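Local structure of topoisomerase IV subunit A (Escherichia coli, 1ZVT) at residues T5-Q10 with I22-L27; V50-R55 with G83-H88; D145-I150 with F159-L164. The protein probably binds and positions DNA through its C-terminal beta-pinwheel domain, as part of the topoisomerase that decatenates and relaxes bacterial DNA. All blocks are in the same frame, centred on the assembly; numbering follows the deposited sequence.

Interaction 1: T5-Q10 with I22-L27; sequences TIVLSQ and IDAPGL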
loop_
_atom_site.group_PDB
_atom_site.type_symbol
_atom_site.label_atom_id
_atom_site.label_comp_id
_atom_site.label_asym_id
_atom_site.label_seq_id
_atom_site.Cartn_x
_atom_site.Cartn_y
_atom_site.Cartn_z
ATOM N N THR A 5 2.244 6.395 18.699
ATOM C CA THR A 5 2.113 5.230 17.806
ATOM C C THR A 5 0.638 4.959 17.644
ATOM O O THR A 5 -0.079 4.837 18.637
ATOM C CB THR A 5 2.792 3.989 18.399
ATOM O OG1 THR A 5 4.184 4.270 18.547
ATOM C CG2 THR A 5 2.621 2.777 17.483
ATOM N N ILE A 6 0.187 4.875 16.401
ATOM C CA ILE A 6 -1.212 4.527 16.154
ATOM C C ILE A 6 -1.267 3.032 15.838
ATOM O O ILE A 6 -0.487 2.537 15.025
ATOM C CB ILE A 6 -1.815 5.316 14.965
ATOM C CG1 ILE A 6 -1.468 6.819 15.035
ATOM C CG2 ILE A 6 -3.316 5.029 14.881
ATOM C CD1 ILE A 6 -1.872 7.513 16.351
ATOM N N VAL A 7 -2.171 2.325 16.510
ATOM C CA VAL A 7 -2.273 0.866 16.395
ATOM C C VAL A 7 -3.636 0.492 15.846
ATOM O O VAL A 7 -4.667 0.930 16.370
ATOM C CB VAL A 7 -2.077 0.194 17.776
ATOM C CG1 VAL A 7 -2.176 -1.370 17.670
ATOM C CG2 VAL A 7 -0.731 0.645 18.399
ATOM N N LEU A 8 -3.617 -0.298 14.775
ATOM C CA LEU A 8 -4.815 -0.771 14.070
ATOM C C LEU A 8 -4.978 -2.250 14.309
ATOM O O LEU A 8 -4.009 -3.022 14.205
ATOM C CB LEU A 8 -4.634 -0.529 12.569
ATOM C CG LEU A 8 -5.723 -1.055 11.634
ATOM C CD1 LEU A 8 -7.071 -0.330 11.897
ATOM C CD2 LEU A 8 -5.277 -0.915 10.156
ATOM N N SER A 9 -6.196 -2.657 14.632
ATOM C CA SER A 9 -6.464 -4.064 14.870
ATOM C C SER A 9 -7.144 -4.722 13.665
ATOM O O SER A 9 -7.625 -4.035 12.748
ATOM C CB SER A 9 -7.323 -4.240 16.118
ATOM O OG SER A 9 -8.673 -3.890 15.838
ATOM N N GLN A 10 -7.192 -6.061 13.688
ATOM C CA GLN A 10 -7.786 -6.839 12.588
ATOM C C GLN A 10 -9.243 -6.452 12.337
ATOM O O GLN A 10 -9.699 -6.404 11.184
ATOM C CB GLN A 10 -7.710 -8.336 12.917
ATOM C CG GLN A 10 -6.310 -8.922 12.832
ATOM C CD GLN A 10 -5.690 -8.781 11.448
ATOM O OE1 GLN A 10 -6.392 -8.771 10.423
ATOM N NE2 GLN A 10 -4.365 -8.641 11.413
ATOM N N ILE A 22 6.257 1.326 22.123
ATOM C CA ILE A 22 5.245 0.432 22.670
ATOM C C ILE A 22 5.306 -0.945 22.014
ATOM O O ILE A 22 5.757 -1.085 20.871
ATOM C CB ILE A 22 3.832 1.022 22.530
ATOM C CG1 ILE A 22 3.475 1.177 21.055
ATOM C CG2 ILE A 22 3.765 2.385 23.239
ATOM C CD1 ILE A 22 2.095 0.723 20.754
ATOM N N ASP A 23 4.876 -1.955 22.758
ATOM C CA ASP A 23 4.722 -3.301 22.224
ATOM C C ASP A 23 3.296 -3.424 21.698
ATOM O O ASP A 23 2.377 -3.759 22.445
ATOM C CB ASP A 23 4.993 -4.320 23.346
ATOM C CG ASP A 23 4.855 -5.757 22.895
ATOM O OD1 ASP A 23 4.268 -6.047 21.819
ATOM O OD2 ASP A 23 5.346 -6.640 23.638
ATOM N N ALA A 24 3.096 -3.099 20.425
ATOM C CA ALA A 24 1.736 -3.020 19.901
ATOM C C ALA A 24 1.017 -4.367 19.828
ATOM O O ALA A 24 -0.151 -4.470 20.214
ATOM C CB ALA A 24 1.721 -2.297 18.554
ATOM N N PRO A 25 1.701 -5.423 19.346
ATOM C CA PRO A 25 1.018 -6.709 19.341
ATOM C C PRO A 25 0.684 -7.185 20.761
ATOM O O PRO A 25 -0.242 -7.977 20.935
ATOM C CB PRO A 25 2.018 -7.633 18.646
ATOM C CG PRO A 25 2.841 -6.717 17.810
ATOM C CD PRO A 25 3.018 -5.511 18.693
ATOM N N GLY A 26 1.428 -6.701 21.761
ATOM C CA GLY A 26 1.206 -7.086 23.156
ATOM C C GLY A 26 0.097 -6.345 23.895
ATOM O O GLY A 26 -0.162 -6.623 25.061
ATOM N N LEU A 27 -0.551 -5.389 23.235
ATOM C CA LEU A 27 -1.665 -4.659 23.847
ATOM C C LEU A 27 -2.892 -5.534 24.035
ATOM O O LEU A 27 -2.979 -6.632 23.481
ATOM C CB LEU A 27 -2.033 -3.451 22.990
ATOM C CG LEU A 27 -0.929 -2.412 22.819
ATOM C CD1 LEU A 27 -1.291 -1.427 21.728
ATOM C CD2 LEU A 27 -0.684 -1.671 24.131
#
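Ile22 and Ala24 of the loop 22-27 press against Thr5 and Val7 of the strand. From the CB of Ile22, the first torsion (chi1 64°) places CG1 between the backbone N and the carbonyl carbon. That turns the long branch to the strand. CG1 meets Thr5 CB at 3.9 Å. CD1, at the tip, lies 3.9 Å from Thr5 CG2. The same methyl comes within 3.7 Å of Val7 CG2, so it touches two residues that are two apart on the strand. The hydroxyl of Thr5 is engaged with the carbonyl of Gly19.

The strand 3-9 lies inside an antiparallel four-stranded blade of the beta-pinwheel. The loop 22-27 belongs to the connection between strands 13-18 and 35-42, and it packs on one face of this blade. Ile6 points away from the loop, and its side chain touches Met89.

Val7 is the centre of the contact. Its CG2 also meets Ala24 CB at 3.8 Å. Leu27 comes tip to tip with Val7, its CD1 4.0 Å from Val7 CG2. A type I turn from Ala24 to Leu27 brings both residues to the strand, with Leu27 N bonded to Ala24 O at 3.2 Å. Asp23 adds an Asx motif. Its OD1 accepts from Gly26 N at 2.9 Å, and the donor stands well above the carboxylate plane.

Interaction 2: V50-R55 with G83-H88; sequences VDSTGR and GATVDH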
loop_
_atom_site.group_PDB
_atom_site.type_symbol
_atom_site.label_atom_id
_atom_site.label_comp_id
_atom_site.label_asym_id
_atom_site.label_seq_id
_atom_site.Cartn_x
_atom_site.Cartn_y
_atom_site.Cartn_z
ATOM N N VAL A 50 -6.594 4.139 4.294
ATOM C CA VAL A 50 -7.133 3.920 2.952
ATOM C C VAL A 50 -8.064 2.693 2.983
ATOM O O VAL A 50 -7.667 1.622 3.488
ATOM C CB VAL A 50 -6.002 3.718 1.932
ATOM C CG1 VAL A 50 -6.610 3.515 0.553
ATOM C CG2 VAL A 50 -5.059 4.948 1.916
ATOM N N ASP A 51 -9.281 2.849 2.472
ATOM C CA ASP A 51 -10.232 1.711 2.453
ATOM C C ASP A 51 -10.166 0.889 1.176
ATOM O O ASP A 51 -9.448 1.240 0.223
ATOM C CB ASP A 51 -11.681 2.135 2.831
ATOM C CG ASP A 51 -12.448 2.824 1.695
ATOM O OD1 ASP A 51 -12.076 2.709 0.516
ATOM O OD2 ASP A 51 -13.469 3.469 2.000
ATOM N N SER A 52 -10.900 -0.231 1.182
ATOM C CA SER A 52 -10.860 -1.198 0.086
ATOM C C SER A 52 -11.440 -0.676 -1.230
ATOM O O SER A 52 -11.282 -1.333 -2.273
ATOM C CB SER A 52 -11.597 -2.473 0.510
ATOM O OG SER A 52 -12.884 -2.145 0.953
ATOM N N THR A 53 -12.110 0.474 -1.190
ATOM C CA THR A 53 -12.701 1.112 -2.362
ATOM C C THR A 53 -11.838 2.235 -2.936
ATOM O O THR A 53 -12.195 2.844 -3.944
ATOM C CB THR A 53 -14.135 1.642 -2.091
ATOM O OG1 THR A 53 -14.088 2.808 -1.264
ATOM C CG2 THR A 53 -15.010 0.583 -1.437
ATOM N N GLY A 54 -10.701 2.476 -2.300
ATOM C CA GLY A 54 -9.755 3.498 -2.776
ATOM C C GLY A 54 -9.983 4.884 -2.195
ATOM O O GLY A 54 -9.428 5.875 -2.700
ATOM N N ARG A 55 -10.790 4.963 -1.141
ATOM C CA ARG A 55 -10.991 6.245 -0.441
ATOM C C ARG A 55 -9.947 6.425 0.654
ATOM O O ARG A 55 -9.531 5.454 1.264
ATOM C CB ARG A 55 -12.409 6.321 0.152
ATOM C CG ARG A 55 -13.518 6.269 -0.922
ATOM C CD ARG A 55 -14.888 6.647 -0.341
ATOM N NE ARG A 55 -14.997 8.070 0.001
ATOM C CZ ARG A 55 -15.377 9.039 -0.838
ATOM N NH1 ARG A 55 -15.650 8.777 -2.121
ATOM N NH2 ARG A 55 -15.473 10.284 -0.404
ATOM N N GLY A 83 -19.788 -2.437 2.924
ATOM C CA GLY A 83 -18.916 -3.602 2.750
ATOM C C GLY A 83 -17.425 -3.320 2.679
ATOM O O GLY A 83 -16.617 -4.249 2.595
ATOM N N ALA A 84 -17.057 -2.042 2.737
ATOM C CA ALA A 84 -15.652 -1.641 2.648
ATOM C C ALA A 84 -14.960 -1.929 3.961
ATOM O O ALA A 84 -15.592 -1.884 5.034
ATOM C CB ALA A 84 -15.549 -0.153 2.323
ATOM N N THR A 85 -13.663 -2.208 3.876
ATOM C CA THR A 85 -12.820 -2.419 5.038
ATOM C C THR A 85 -11.668 -1.414 5.002
ATOM O O THR A 85 -11.322 -0.900 3.936
ATOM C CB THR A 85 -12.207 -3.834 5.051
ATOM O OG1 THR A 85 -11.575 -4.106 3.787
ATOM C CG2 THR A 85 -13.269 -4.909 5.337
ATOM N N VAL A 86 -11.076 -1.152 6.164
ATOM C CA VAL A 86 -9.871 -0.315 6.244
ATOM C C VAL A 86 -8.639 -1.188 6.128
ATOM O O VAL A 86 -8.341 -2.011 7.016
ATOM C CB VAL A 86 -9.821 0.478 7.559
ATOM C CG1 VAL A 86 -8.462 1.123 7.759
ATOM C CG2 VAL A 86 -10.926 1.532 7.563
ATOM N N ASP A 87 -7.900 -1.006 5.038
ATOM C CA ASP A 87 -6.836 -1.945 4.713
ATOM C C ASP A 87 -5.430 -1.422 4.936
ATOM O O ASP A 87 -4.483 -2.199 5.091
ATOM C CB ASP A 87 -6.994 -2.414 3.259
ATOM C CG ASP A 87 -8.263 -3.201 3.038
ATOM O OD1 ASP A 87 -8.906 -3.623 4.034
ATOM O OD2 ASP A 87 -8.648 -3.392 1.864
ATOM N N HIS A 88 -5.284 -0.093 4.927
ATOM C CA HIS A 88 -3.968 0.512 4.954
ATOM C C HIS A 88 -3.954 1.739 5.851
ATOM O O HIS A 88 -4.938 2.497 5.886
ATOM C CB HIS A 88 -3.480 0.903 3.542
ATOM C CG HIS A 88 -3.783 -0.125 2.484
ATOM N ND1 HIS A 88 -3.044 -1.277 2.333
ATOM C CD2 HIS A 88 -4.746 -0.167 1.536
ATOM C CE1 HIS A 88 -3.547 -1.991 1.345
ATOM N NE2 HIS A 88 -4.577 -1.339 0.840
#
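Ser52 has its OG between the backbone N and the carbonyl carbon (chi1 54°), which sets the oxygen in front of Thr85 N. Asp87 has its CG beside its own N (chi1 -65°), which carries OD2 to 3.4 Å from Ser52 CB. Next to these groups, the end of strand 47-51 pairs antiparallel with the outer strand 86-90 of the same pinwheel blade. The pairing holds a classic beta bulge. Asp87 and His88 both face Val50, and Val50 O accepts from both of their N atoms in its carbonyl plane. Val50 N gives to His88 O at 2.8 Å.

Past the bulge, Ser52 and Thr85 are joined twice. Ser52 N gives to Thr85 O, and Ser52 OG accepts from Thr85 N at 3.0 Å in a nearly straight bond. Thr85 OG1 donates to the syn side of Asp87 OD1 at 2.7 Å. Ala84 CB packs on Thr53 CG2 at 3.9 Å.

The turn that ends the strand is held by Asp51, which forms an Asx turn. Its OD2 bonds to Tyr57 OH. Its OD1 is gripped by three donors: Arg55 N, Thr53 N and Thr53 OG1, the hydroxyl closest at 2.7 Å.

Interaction 3: D145-I150 with F159-L164; sequences DMLLAI and FPVSDL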
loop_
_atom_site.group_PDB
_atom_site.type_symbol
_atom_site.label_atom_id
_atom_site.label_comp_id
_atom_site.label_asym_id
_atom_site.label_seq_id
_atom_site.Cartn_x
_atom_site.Cartn_y
_atom_site.Cartn_z
ATOM N N ASP A 145 14.515 5.784 -7.299
ATOM C CA ASP A 145 14.211 4.369 -7.088
ATOM C C ASP A 145 13.493 3.772 -8.310
ATOM O O ASP A 145 12.955 4.512 -9.147
ATOM C CB ASP A 145 13.372 4.198 -5.817
ATOM C CG ASP A 145 14.209 4.308 -4.510
ATOM O OD1 ASP A 145 15.462 4.385 -4.558
ATOM O OD2 ASP A 145 13.586 4.325 -3.417
ATOM N N MET A 146 13.517 2.439 -8.410
ATOM C CA MET A 146 12.876 1.719 -9.515
ATOM C C MET A 146 11.534 1.168 -9.052
ATOM O O MET A 146 11.406 0.688 -7.934
ATOM C CB MET A 146 13.722 0.530 -9.969
ATOM C CG MET A 146 15.111 0.895 -10.452
ATOM S SD MET A 146 15.005 1.972 -11.886
ATOM C CE MET A 146 14.312 0.926 -13.103
ATOM N N LEU A 147 10.538 1.255 -9.913
ATOM C CA LEU A 147 9.247 0.599 -9.697
ATOM C C LEU A 147 9.352 -0.794 -10.304
ATOM O O LEU A 147 9.874 -0.951 -11.405
ATOM C CB LEU A 147 8.138 1.409 -10.404
ATOM C CG LEU A 147 6.689 0.904 -10.343
ATOM C CD1 LEU A 147 5.727 2.071 -10.509
ATOM C CD2 LEU A 147 6.424 -0.185 -11.392
ATOM N N LEU A 148 8.886 -1.802 -9.575
ATOM C CA LEU A 148 8.920 -3.170 -10.071
ATOM C C LEU A 148 7.523 -3.733 -9.924
ATOM O O LEU A 148 6.933 -3.695 -8.828
ATOM C CB LEU A 148 9.939 -4.023 -9.298
ATOM C CG LEU A 148 9.976 -5.496 -9.701
ATOM C CD1 LEU A 148 10.431 -5.709 -11.148
ATOM C CD2 LEU A 148 10.856 -6.299 -8.761
ATOM N N ALA A 149 6.959 -4.160 -11.051
ATOM C CA ALA A 149 5.609 -4.705 -11.058
ATOM C C ALA A 149 5.673 -6.152 -11.470
ATOM O O ALA A 149 6.424 -6.512 -12.381
ATOM C CB ALA A 149 4.732 -3.938 -12.102
ATOM N N ILE A 150 4.880 -6.992 -10.804
ATOM C CA ILE A 150 4.787 -8.413 -11.146
ATOM C C ILE A 150 3.308 -8.746 -11.279
ATOM O O ILE A 150 2.532 -8.453 -10.372
ATOM C CB ILE A 150 5.386 -9.330 -10.029
ATOM C CG1 ILE A 150 6.838 -8.890 -9.725
ATOM C CG2 ILE A 150 5.294 -10.815 -10.459
ATOM C CD1 ILE A 150 7.445 -9.695 -8.545
ATOM N N PHE A 159 10.880 -0.053 -14.194
ATOM C CA PHE A 159 11.262 1.239 -14.786
ATOM C C PHE A 159 11.379 2.266 -13.660
ATOM O O PHE A 159 10.839 2.041 -12.574
ATOM C CB PHE A 159 10.246 1.701 -15.854
ATOM C CG PHE A 159 8.835 1.860 -15.335
ATOM C CD1 PHE A 159 8.448 3.015 -14.648
ATOM C CD2 PHE A 159 7.884 0.870 -15.576
ATOM C CE1 PHE A 159 7.134 3.156 -14.173
ATOM C CE2 PHE A 159 6.580 0.997 -15.097
ATOM C CZ PHE A 159 6.207 2.151 -14.403
ATOM N N PRO A 160 12.098 3.374 -13.899
ATOM C CA PRO A 160 12.277 4.351 -12.810
ATOM C C PRO A 160 10.931 4.903 -12.348
ATOM O O PRO A 160 10.089 5.243 -13.173
ATOM C CB PRO A 160 13.117 5.447 -13.470
ATOM C CG PRO A 160 13.840 4.745 -14.587
ATOM C CD PRO A 160 12.789 3.810 -15.126
ATOM N N VAL A 161 10.715 4.981 -11.032
ATOM C CA VAL A 161 9.409 5.435 -10.538
ATOM C C VAL A 161 9.072 6.888 -10.985
ATOM O O VAL A 161 7.896 7.237 -11.088
ATOM C CB VAL A 161 9.261 5.219 -8.996
ATOM C CG1 VAL A 161 10.114 6.199 -8.245
ATOM C CG2 VAL A 161 7.777 5.300 -8.551
ATOM N N SER A 162 10.104 7.698 -11.261
ATOM C CA SER A 162 9.925 9.051 -11.837
ATOM C C SER A 162 9.181 9.057 -13.171
ATOM O O SER A 162 8.653 10.090 -13.570
ATOM C CB SER A 162 11.276 9.759 -12.000
ATOM O OG SER A 162 12.177 8.967 -12.758
ATOM N N ASP A 163 9.159 7.922 -13.872
ATOM C CA ASP A 163 8.421 7.787 -15.136
ATOM C C ASP A 163 6.899 7.820 -14.965
ATOM O O ASP A 163 6.165 8.104 -15.923
ATOM C CB ASP A 163 8.805 6.489 -15.861
ATOM C CG ASP A 163 10.113 6.595 -16.625
ATOM O OD1 ASP A 163 10.767 7.664 -16.555
ATOM O OD2 ASP A 163 10.474 5.594 -17.295
ATOM N N LEU A 164 6.423 7.536 -13.758
ATOM C CA LEU A 164 5.003 7.536 -13.495
ATOM C C LEU A 164 4.516 8.937 -13.093
ATOM O O LEU A 164 4.982 9.494 -12.079
ATOM C CB LEU A 164 4.691 6.529 -12.380
ATOM C CG LEU A 164 3.208 6.260 -12.121
ATOM C CD1 LEU A 164 2.504 5.665 -13.327
ATOM C CD2 LEU A 164 3.095 5.329 -10.950
HETATM O O HOH W 1 13.036 7.066 -10.549
#
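Leu147 and Phe159 form an antiparallel hydrogen-bonded pair, with Leu147 N to Phe159 O at 2.8 Å and Phe159 N to Leu147 O at 3.1 Å, and Val161 N extends the pairing to Asp145 O.

The side chains of Leu147 and Phe159 lie side by side and point the same way. Both leucine methyls reach the far end of the ring, CD2 at 3.8 Å and CD1 at 3.9 Å from Phe159 CZ. Leu147 CB sits above one ring face, toward its rim. Leu147 CD1 also approaches Leu164 CD2.

Met146 starts out away from the partner strand. Bends at chi2 (-62°) and chi3 (-67°) fold it back. Its CE then rests over the flat peptide joining Phe159 to Pro160, 3.3 Å from Phe159 C. SD lies 3.7 Å from Pro160 CA. With an alanine here SD and CE are gone, and the Phe159-Pro160 peptide and proline ring would probably lose the cover that this side chain gives them.

Beyond Pro160 the chain curls into a short 3-10 turn. Val161 CG1 packs 3.4 Å from Asp145 O. A water donates to that same oxygen and accepts from Ser162 N at 3.1 Å. Leu147 and Leu164 also touch Leu99 of another blade. Strands 146-151 and 155-160 make the central beta hairpin of one blade of the beta-pinwheel found in gyrase-type C-terminal domains.

The three contacts lie in three different four-stranded blades and share no strand. Interactions 1 and 3 are buried, while interaction 2 is partly exposed. Interaction 1 packs a loop on a blade by apolar contacts, with no hydrogen bond across it. Interaction 2 joins an inner to an outer strand and is mainly polar, with backbone bonds round a bulge and one serine hydroxyl beside it. Interaction 3 combines backbone pairing of two inner strands with an apolar cluster. Interactions 1 and 2 are neighbours, with centres about 19 Å apart. Leu8 beside interaction 1 touches Met89 of strand 86-90. The centre of interaction 3 is about 32 Å from that of interaction 1, across the chain's centre.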